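Local coordinates for 2-methyl-3-hydroxypyridine-5-carboxylic acid oxygenase (Mesorhizobium loti, PDB 3ALJ), which catalyses the FAD-dependent oxygenation and ring opening of 2-methyl-3-hydroxypyridine-5-carboxylic acid, a step in the bacterial breakdown of vitamin B6, at residues 171-176 and 270-275; 291-296 and 337-342; 154-159 and 287-292. One frame throughout, in Å; residues are numbered along the deposited sequence. Where two conformers were deposited one is given.

Interaction 1: 171-176 and 270-275; sequences DRWVSK and YETTKL
R172 and E271 bridge two antiparallel strands diagonally, from neighbouring non-hydrogen-bonded pairs, on the face they share with V174 and T273. Both side chains run extended from CG anti to the backbone N (chi1 -179° in R172, 177° in E271), which brings guanidinium and carboxylate almost into one plane. R172 approaches side-on: NE lies 2.9 Å from E271 OE2, nearly along its C-O axis, and NH2 meets the syn lone pair of the same oxygen at 3.0 Å. Packing is close here: V174 CG2 sits 3.5 Å from E271 CD, the R172 chain runs alongside T273 CG2, and V158 touches both R172 and E271. Buried T273 turns its hydroxyl to the backbone around A292.

The face of D171, W173, T272 and K274 is looser and more exposed. W173 touches T272 mainly through CB, 3.6 Å from OG1, while its ring lies with one face over S175 N. A water links the strands here, donating to D171 O and lying 2.8 Å from T272 OG1. Paired backbone bonds join D171 with K274 and W173 with T272, seating 267-275 as the outermost strand. With two N-H groups converging on one oxygen, E271 is probably ionised, so charge pairing supplements the backbone bonding.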
# COMPACT_ATOMS: atom_id res chain seq x y z
N ASP A 171 -6.83 8.39 -16.51
CA ASP A 171 -5.70 9.34 -16.38
C ASP A 171 -4.61 8.73 -15.51
O ASP A 171 -4.95 8.23 -14.40
CB ASP A 171 -6.10 10.69 -15.79
CG ASP A 171 -6.95 11.52 -16.76
OD1 ASP A 171 -6.57 11.72 -17.97
OD2 ASP A 171 -8.02 12.01 -16.30
N ARG A 172 -3.42 8.66 -16.05
CA ARG A 172 -2.27 8.09 -15.32
C ARG A 172 -1.27 9.21 -15.25
O ARG A 172 -1.04 9.98 -16.21
CB ARG A 172 -1.87 6.83 -16.07
CG ARG A 172 -0.70 6.05 -15.49
CD ARG A 172 -0.59 4.63 -16.14
NE ARG A 172 0.59 4.12 -15.60
CZ ARG A 172 1.22 3.12 -16.11
NH1 ARG A 172 0.69 2.59 -17.28
NH2 ARG A 172 2.33 2.68 -15.62
N TRP A 173 -0.62 9.35 -14.10
CA TRP A 173 0.35 10.41 -13.91
C TRP A 173 1.53 9.87 -13.16
O TRP A 173 1.33 9.27 -12.10
CB TRP A 173 -0.27 11.56 -13.11
CG TRP A 173 0.71 12.69 -12.88
CD1 TRP A 173 1.30 13.47 -13.88
CD2 TRP A 173 1.22 13.11 -11.67
NE1 TRP A 173 2.17 14.34 -13.31
CE2 TRP A 173 2.15 14.19 -11.95
CE3 TRP A 173 1.02 12.72 -10.34
CZ2 TRP A 173 2.78 14.92 -10.93
CZ3 TRP A 173 1.73 13.43 -9.31
CH2 TRP A 173 2.61 14.52 -9.67
N VAL A 174 2.74 10.17 -13.60
CA VAL A 174 3.94 9.85 -12.83
C VAL A 174 4.61 11.13 -12.49
O VAL A 174 4.93 11.94 -13.40
CB VAL A 174 4.91 9.00 -13.65
CG1 VAL A 174 6.11 8.58 -12.77
CG2 VAL A 174 4.16 7.71 -14.24
N SER A 175 4.90 11.32 -11.18
CA SER A 175 5.58 12.52 -10.74
C SER A 175 7.06 12.57 -11.13
O SER A 175 7.70 11.52 -11.36
CB SER A 175 5.52 12.59 -9.21
OG SER A 175 5.82 13.92 -8.82
N LYS A 176 7.58 13.80 -11.19
CA LYS A 176 9.06 13.96 -11.19
C LYS A 176 9.61 13.82 -9.79
O LYS A 176 10.77 13.35 -9.61
CB LYS A 176 9.43 15.36 -11.71
CG LYS A 176 9.05 15.68 -13.21
CD LYS A 176 9.25 14.56 -14.19
CE LYS A 176 9.32 15.11 -15.66
NZ LYS A 176 9.89 14.07 -16.64
N TYR A 270 6.24 9.12 -7.27
CA TYR A 270 4.82 8.95 -7.05
C TYR A 270 4.04 8.71 -8.32
O TYR A 270 4.45 9.11 -9.42
CB TYR A 270 4.21 10.19 -6.36
CG TYR A 270 4.99 10.62 -5.12
CD1 TYR A 270 5.72 11.77 -5.06
CD2 TYR A 270 4.95 9.78 -4.01
CE1 TYR A 270 6.41 12.12 -3.91
CE2 TYR A 270 5.61 10.09 -2.84
CZ TYR A 270 6.31 11.26 -2.79
OH TYR A 270 6.98 11.63 -1.58
N GLU A 271 2.95 7.97 -8.21
CA GLU A 271 2.21 7.67 -9.45
C GLU A 271 0.79 7.39 -9.15
O GLU A 271 0.43 6.72 -8.15
CB GLU A 271 2.84 6.50 -10.16
CG GLU A 271 2.10 6.07 -11.45
CD GLU A 271 2.92 5.03 -12.30
OE1 GLU A 271 4.00 4.58 -11.83
OE2 GLU A 271 2.39 4.71 -13.40
N THR A 272 -0.08 7.90 -10.02
CA THR A 272 -1.50 7.71 -9.80
C THR A 272 -2.24 7.22 -10.97
O THR A 272 -1.78 7.41 -12.15
CB THR A 272 -2.18 9.06 -9.33
OG1 THR A 272 -2.06 10.06 -10.38
CG2 THR A 272 -1.52 9.64 -8.08
N THR A 273 -3.35 6.55 -10.75
CA THR A 273 -4.29 6.06 -11.85
C THR A 273 -5.70 6.30 -11.40
O THR A 273 -6.07 6.10 -10.24
CB THR A 273 -4.13 4.51 -12.22
OG1 THR A 273 -4.27 3.73 -11.00
CG2 THR A 273 -2.71 4.23 -12.67
N LYS A 274 -6.51 6.72 -12.38
CA LYS A 274 -7.94 6.85 -12.08
C LYS A 274 -8.70 6.42 -13.37
O LYS A 274 -8.25 6.86 -14.45
CB LYS A 274 -8.41 8.29 -11.69
CG LYS A 274 -9.90 8.27 -11.17
CD LYS A 274 -10.15 9.66 -10.59
CE LYS A 274 -11.59 9.64 -10.12
NZ LYS A 274 -11.79 11.04 -9.42
N LEU A 275 -9.73 5.56 -13.19
CA LEU A 275 -10.38 4.94 -14.37
C LEU A 275 -11.88 5.26 -14.44
O LEU A 275 -12.49 5.45 -13.43
CB LEU A 275 -10.30 3.41 -14.28
CG LEU A 275 -8.93 2.73 -14.24
CD1 LEU A 275 -9.02 1.17 -14.35
CD2 LEU A 275 -7.77 3.30 -14.82
O HOH W 1 -4.12 9.93 -12.26

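Interaction 2: 291-296 and 337-342; sequences HAMCPA and DRCQAL. With FAD (flavin-adenine dinucleotide), chain B.
Q340 reaches from its helix along the flank of M293 to the backbone beyond it. Its CG is anti to the backbone N (chi1 173°) and the rest of the chain is extended, so the aliphatic part lies against M293, CG 3.8 Å from M293 CB, while the amide passes on to the peptide before it. There NE2 donates to A292 O at 2.9 Å. The acceptor lies in the plane of the Q340 amide, but the donor stands above the carbonyl plane of A292, 46° out of it, so this bond is not aimed at a lone pair. NE2 also donates a hydrogen bond to T273 O, and the two acceptors would restrict the rotation of the amide.

M293 points at the helix. Its CG sits between the backbone N and the carbonyl carbon (chi1 68°), and an extended chi2 carries SD to 4.1 Å from C339 SG and close to Q340 CA, an apolar contact of two sulfurs. Further along, a water accepts from C294 N at 2.9 Å and donates to Q340 O at 2.8 Å, tying the loop to the helix backbone. P295 then lays its CB 3.4 Å from FAD C6, against the benzenoid part of the flavin. The loop is thus wedged between the long helix 321-349 and the edge strand 267-275, with C303 of helix 300-314 packed against both M293 and C339.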
# COMPACT_ATOMS: atom_id res chain seq x y z
N HIS A 291 -6.60 2.31 -9.05
CA HIS A 291 -6.76 3.53 -8.21
C HIS A 291 -5.50 3.88 -7.45
O HIS A 291 -5.53 4.33 -6.31
CB HIS A 291 -7.97 3.28 -7.24
CG HIS A 291 -7.83 2.09 -6.36
ND1 HIS A 291 -6.85 1.97 -5.39
CD2 HIS A 291 -8.57 0.96 -6.29
CE1 HIS A 291 -7.01 0.79 -4.77
NE2 HIS A 291 -8.02 0.16 -5.30
N ALA A 292 -4.36 3.78 -8.10
CA ALA A 292 -3.16 4.26 -7.44
C ALA A 292 -3.21 5.71 -7.07
O ALA A 292 -3.83 6.51 -7.80
CB ALA A 292 -1.94 4.06 -8.34
N MET A 293 -2.71 6.09 -5.89
CA MET A 293 -2.95 7.39 -5.28
C MET A 293 -1.73 7.97 -4.62
O MET A 293 -0.74 7.25 -4.43
CB MET A 293 -4.15 7.27 -4.35
CG MET A 293 -3.87 6.41 -3.11
SD MET A 293 -5.29 6.38 -1.97
CE MET A 293 -6.31 5.12 -2.81
N CYS A 294 -1.79 9.23 -4.29
CA CYS A 294 -0.74 9.79 -3.49
C CYS A 294 -0.67 9.14 -2.11
O CYS A 294 -1.72 8.81 -1.58
CB CYS A 294 -0.96 11.31 -3.30
SG CYS A 294 -0.86 12.20 -4.94
N PRO A 295 0.52 8.94 -1.57
CA PRO A 295 0.63 8.21 -0.29
C PRO A 295 0.51 9.02 0.99
O PRO A 295 0.70 8.46 2.08
CB PRO A 295 2.00 7.53 -0.42
CG PRO A 295 2.83 8.56 -1.14
CD PRO A 295 1.86 9.06 -2.26
N ALA A 296 0.02 10.28 0.86
CA ALA A 296 -0.07 11.11 2.08
C ALA A 296 -0.87 10.47 3.18
O ALA A 296 -0.52 10.63 4.37
CB ALA A 296 -0.67 12.54 1.73
N ASP A 337 -12.52 6.71 -4.22
CA ASP A 337 -12.39 7.90 -4.97
C ASP A 337 -12.18 9.10 -4.04
O ASP A 337 -11.37 9.98 -4.30
CB ASP A 337 -13.72 8.15 -5.72
CG ASP A 337 -13.84 7.37 -6.96
OD1 ASP A 337 -12.90 6.77 -7.47
OD2 ASP A 337 -15.01 7.34 -7.46
N ARG A 338 -12.89 9.10 -2.90
CA ARG A 338 -12.75 10.21 -1.92
C ARG A 338 -11.39 10.22 -1.28
O ARG A 338 -10.75 11.24 -1.13
CB ARG A 338 -13.80 10.12 -0.76
CG ARG A 338 -15.16 10.61 -1.28
CD ARG A 338 -16.25 10.76 -0.12
NE ARG A 338 -16.46 9.51 0.60
CZ ARG A 338 -17.39 8.57 0.31
NH1 ARG A 338 -18.21 8.81 -0.75
NH2 ARG A 338 -17.51 7.48 1.02
N CYS A 339 -10.92 9.00 -0.94
CA CYS A 339 -9.59 8.91 -0.30
C CYS A 339 -8.41 9.31 -1.26
O CYS A 339 -7.53 10.05 -0.90
CB CYS A 339 -9.41 7.49 0.26
SG CYS A 339 -7.83 7.23 1.09
N GLN A 340 -8.56 8.88 -2.52
CA GLN A 340 -7.58 9.28 -3.54
C GLN A 340 -7.54 10.81 -3.72
O GLN A 340 -6.50 11.41 -3.78
CB GLN A 340 -7.91 8.52 -4.84
CG GLN A 340 -7.07 8.98 -5.98
CD GLN A 340 -7.48 8.27 -7.26
OE1 GLN A 340 -8.63 8.35 -7.68
NE2 GLN A 340 -6.54 7.50 -7.87
N ALA A 341 -8.76 11.36 -3.76
CA ALA A 341 -8.77 12.82 -3.95
C ALA A 341 -8.20 13.62 -2.74
O ALA A 341 -7.40 14.51 -2.96
CB ALA A 341 -10.26 13.29 -4.22
N LEU A 342 -8.58 13.14 -1.54
CA LEU A 342 -8.14 13.84 -0.35
C LEU A 342 -6.62 13.65 -0.18
O LEU A 342 -5.90 14.57 0.18
CB LEU A 342 -8.96 13.38 0.88
CG LEU A 342 -8.54 14.19 2.14
CD1 LEU A 342 -8.86 15.70 1.93
CD2 LEU A 342 -9.43 13.66 3.29
PA FAD B . 1.61 -3.90 -6.49
O1A FAD B . 1.98 -3.89 -5.04
O2A FAD B . 2.31 -3.06 -7.40
O5B FAD B . 1.73 -5.41 -6.96
C5B FAD B . 1.47 -5.79 -8.35
C4B FAD B . 2.21 -7.12 -8.45
O4B FAD B . 1.86 -7.53 -9.81
C3B FAD B . 3.69 -7.03 -8.43
O3B FAD B . 4.26 -8.07 -7.61
C2B FAD B . 4.08 -7.11 -9.95
O2B FAD B . 5.38 -7.69 -10.17
C1B FAD B . 3.07 -8.04 -10.51
N9A FAD B . 2.73 -7.79 -11.88
C8A FAD B . 2.75 -6.61 -12.59
N7A FAD B . 2.28 -6.78 -13.83
C5A FAD B . 1.94 -8.12 -13.93
C6A FAD B . 1.32 -8.86 -14.94
N6A FAD B . 1.01 -8.28 -16.14
N1A FAD B . 1.11 -10.15 -14.68
C2A FAD B . 1.45 -10.74 -13.53
N3A FAD B . 2.02 -10.07 -12.49
C4A FAD B . 2.23 -8.74 -12.72
N1 FAD B . -0.03 2.09 0.94
C2 FAD B . -0.41 1.88 2.18
O2 FAD B . -1.45 1.27 2.48
N3 FAD B . 0.35 2.38 3.24
C4 FAD B . 1.55 3.06 3.01
O4 FAD B . 2.30 3.35 4.02
C4X FAD B . 1.92 3.27 1.70
N5 FAD B . 3.08 4.06 1.41
C5X FAD B . 3.40 4.33 0.09
C6 FAD B . 4.46 5.19 -0.23
C7 FAD B . 4.82 5.41 -1.54
C7M FAD B . 6.02 6.35 -1.85
C8 FAD B . 4.09 4.84 -2.56
C8M FAD B . 4.44 5.09 -4.05
C9 FAD B . 3.02 3.99 -2.26
C9A FAD B . 2.63 3.76 -0.92
N10 FAD B . 1.49 2.91 -0.58
C10 FAD B . 1.14 2.73 0.71
C1' FAD B . 0.65 2.31 -1.72
C2' FAD B . 1.05 0.85 -1.92
O2' FAD B . 2.47 0.79 -2.19
C3' FAD B . 0.35 0.30 -3.18
O3' FAD B . -0.98 0.94 -3.25
C4' FAD B . 0.10 -1.15 -3.15
O4' FAD B . 1.41 -1.80 -3.13
C5' FAD B . -0.59 -1.62 -4.39
O5' FAD B . -0.77 -3.03 -4.30
P FAD B . -1.17 -3.78 -5.63
O1P FAD B . -1.22 -5.20 -5.26
O2P FAD B . -2.36 -3.15 -6.30
O3P FAD B . 0.05 -3.50 -6.65
O HOH W 2 -4.09 10.80 -5.03

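Interaction 3: 154-159 and 287-292; sequences GADGVG and GDAAHA. With FAD (flavin-adenine dinucleotide), chain B.
Segment 154-159, which leaves strand 151-154, crosses the start of a weakly bonded turn of helix at about 288-291 with G157 and A289 only 4.5 Å apart at their CA atoms, G157 taking a positive phi (82°) and setting its carbonyl oxygen 3.1 Å from A289 CA in a CA-H...O contact. No direct hydrogen bond joins the segments. Contact is made by small groups instead: A289 CB rests between the carbonyl oxygens of G154 and G157, and V158 lies alongside D288, pointing the same way, with its CG1 3.6 Å from A292 CB.

D288 carries the polar work. Its CG is anti to the carbonyl carbon (chi1 -84°), which swings the carboxylate along the ribityl chain, where OD1 accepts from FAD O3' at 2.8 Å. Its backbone N donates to FAD O2P at 2.8 Å in a nearly straight bond (161°), and G287, lacking a side chain, brings its bare CA against the same oxygen. This pair is consistent with the GD motif of the flavoprotein aromatic hydroxylases, and D156-G157, in a DGVGSKVR run, probably with their DG motif; here the two meet side by side against the pyrophosphate.

Two waters complete the junction. One accepts from G157 N and A289 N and donates to FAD O2P at 2.7 Å, so the phosphate is bound by D288 N directly and by A289 N through water. The other accepts from V158 N and donates to FAD O2A and, at 2.8 Å, to D288 OD2. D156 faces the adenine with CB, 3.4 Å from FAD C5A, while its carboxylate is held by S160 and the amide of V162, at the entry to helix 161-166.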
# COMPACT_ATOMS: atom_id res chain seq x y z
N GLY A 154 -7.58 -8.43 -12.27
CA GLY A 154 -6.41 -7.64 -12.70
C GLY A 154 -5.86 -6.91 -11.48
O GLY A 154 -6.30 -5.84 -11.17
N ALA A 155 -4.94 -7.56 -10.80
CA ALA A 155 -4.25 -6.95 -9.58
C ALA A 155 -2.78 -6.79 -9.96
O ALA A 155 -1.88 -6.99 -9.13
CB ALA A 155 -4.40 -7.99 -8.43
N ASP A 156 -2.58 -6.31 -11.20
CA ASP A 156 -1.21 -6.21 -11.76
C ASP A 156 -0.61 -4.88 -11.80
O ASP A 156 0.24 -4.59 -12.64
CB ASP A 156 -1.21 -7.00 -13.14
CG ASP A 156 -2.32 -6.59 -14.06
OD1 ASP A 156 -3.44 -6.14 -13.70
OD2 ASP A 156 -2.09 -6.76 -15.34
N GLY A 157 -0.99 -4.05 -10.81
CA GLY A 157 -0.22 -2.84 -10.55
C GLY A 157 -0.54 -1.64 -11.46
O GLY A 157 -1.38 -1.73 -12.33
N VAL A 158 0.19 -0.53 -11.30
CA VAL A 158 -0.11 0.70 -12.02
C VAL A 158 0.03 0.51 -13.51
O VAL A 158 -0.65 1.20 -14.25
CB VAL A 158 0.90 1.84 -11.62
CG1 VAL A 158 0.64 2.39 -10.30
CG2 VAL A 158 2.36 1.40 -11.74
N GLY A 159 0.93 -0.45 -13.92
CA GLY A 159 1.10 -0.76 -15.40
C GLY A 159 0.26 -1.95 -15.83
O GLY A 159 0.63 -2.57 -16.84
N GLY A 287 -6.79 -2.56 -6.85
CA GLY A 287 -5.49 -2.09 -6.40
C GLY A 287 -4.96 -0.99 -7.30
O GLY A 287 -5.75 -0.23 -7.87
N ASP A 288 -3.63 -0.89 -7.37
CA ASP A 288 -3.05 0.19 -8.15
C ASP A 288 -3.41 0.08 -9.70
O ASP A 288 -3.29 1.11 -10.40
CB ASP A 288 -1.52 0.11 -8.05
CG ASP A 288 -0.95 0.79 -6.78
OD1 ASP A 288 -1.74 1.19 -5.91
OD2 ASP A 288 0.29 0.90 -6.74
N ALA A 289 -3.82 -1.08 -10.14
CA ALA A 289 -4.32 -1.22 -11.52
C ALA A 289 -5.49 -0.24 -11.76
O ALA A 289 -5.73 0.19 -12.91
CB ALA A 289 -4.78 -2.64 -11.78
N ALA A 290 -6.27 0.02 -10.69
CA ALA A 290 -7.47 0.84 -10.80
C ALA A 290 -7.36 2.19 -10.18
O ALA A 290 -8.05 3.13 -10.59
CB ALA A 290 -8.66 0.08 -10.21
N HIS A 291 -6.60 2.31 -9.05
CA HIS A 291 -6.76 3.53 -8.21
C HIS A 291 -5.50 3.88 -7.45
O HIS A 291 -5.53 4.33 -6.31
CB HIS A 291 -7.97 3.28 -7.24
CG HIS A 291 -7.83 2.09 -6.36
ND1 HIS A 291 -6.85 1.97 -5.39
CD2 HIS A 291 -8.57 0.96 -6.29
CE1 HIS A 291 -7.01 0.79 -4.77
NE2 HIS A 291 -8.02 0.16 -5.30
N ALA A 292 -4.36 3.78 -8.10
CA ALA A 292 -3.16 4.26 -7.44
C ALA A 292 -3.21 5.71 -7.07
O ALA A 292 -3.83 6.51 -7.80
CB ALA A 292 -1.94 4.06 -8.34
PA FAD B . 1.61 -3.90 -6.49
O1A FAD B . 1.98 -3.89 -5.04
O2A FAD B . 2.31 -3.06 -7.40
O5B FAD B . 1.73 -5.41 -6.96
C5B FAD B . 1.47 -5.79 -8.35
C4B FAD B . 2.21 -7.12 -8.45
O4B FAD B . 1.86 -7.53 -9.81
C3B FAD B . 3.69 -7.03 -8.43
O3B FAD B . 4.26 -8.07 -7.61
C2B FAD B . 4.08 -7.11 -9.95
O2B FAD B . 5.38 -7.69 -10.17
C1B FAD B . 3.07 -8.04 -10.51
N9A FAD B . 2.73 -7.79 -11.88
C8A FAD B . 2.75 -6.61 -12.59
N7A FAD B . 2.28 -6.78 -13.83
C5A FAD B . 1.94 -8.12 -13.93
C6A FAD B . 1.32 -8.86 -14.94
N6A FAD B . 1.01 -8.28 -16.14
N1A FAD B . 1.11 -10.15 -14.68
C2A FAD B . 1.45 -10.74 -13.53
N3A FAD B . 2.02 -10.07 -12.49
C4A FAD B . 2.23 -8.74 -12.72
N1 FAD B . -0.03 2.09 0.94
C2 FAD B . -0.41 1.88 2.18
O2 FAD B . -1.45 1.27 2.48
N3 FAD B . 0.35 2.38 3.24
C4 FAD B . 1.55 3.06 3.01
O4 FAD B . 2.30 3.35 4.02
C4X FAD B . 1.92 3.27 1.70
N5 FAD B . 3.08 4.06 1.41
C5X FAD B . 3.40 4.33 0.09
C6 FAD B . 4.46 5.19 -0.23
C7 FAD B . 4.82 5.41 -1.54
C7M FAD B . 6.02 6.35 -1.85
C8 FAD B . 4.09 4.84 -2.56
C8M FAD B . 4.44 5.09 -4.05
C9 FAD B . 3.02 3.99 -2.26
C9A FAD B . 2.63 3.76 -0.92
N10 FAD B . 1.49 2.91 -0.58
C10 FAD B . 1.14 2.73 0.71
C1' FAD B . 0.65 2.31 -1.72
C2' FAD B . 1.05 0.85 -1.92
O2' FAD B . 2.47 0.79 -2.19
C3' FAD B . 0.35 0.30 -3.18
O3' FAD B . -0.98 0.94 -3.25
C4' FAD B . 0.10 -1.15 -3.15
O4' FAD B . 1.41 -1.80 -3.13
C5' FAD B . -0.59 -1.62 -4.39
O5' FAD B . -0.77 -3.03 -4.30
P FAD B . -1.17 -3.78 -5.63
O1P FAD B . -1.22 -5.20 -5.26
O2P FAD B . -2.36 -3.15 -6.30
O3P FAD B . 0.05 -3.50 -6.65
O HOH W 3 -3.16 -3.72 -8.85
O HOH W 4 1.67 -0.56 -8.67

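Interaction 1 lies at the surface, whereas interactions 2 and 3 are buried and reach different parts of the cofactor: 291-296 the flavin ring, 154-159 and 287-292 chiefly the pyrophosphate and ribityl chain. The chemistry follows position, from backbone pairing and a salt bridge in interaction 1, through a side-chain amide hydrogen bond and sulfur contacts in interaction 2, to waters and small residues in interaction 3. H291 and A292 belong to both buried contacts. T273 of interaction 1 connects all three, its OG1 meeting D288 O and A292 N while its carbonyl receives Q340, so the edge strand 267-275 backs the loop that carries the flavin contacts.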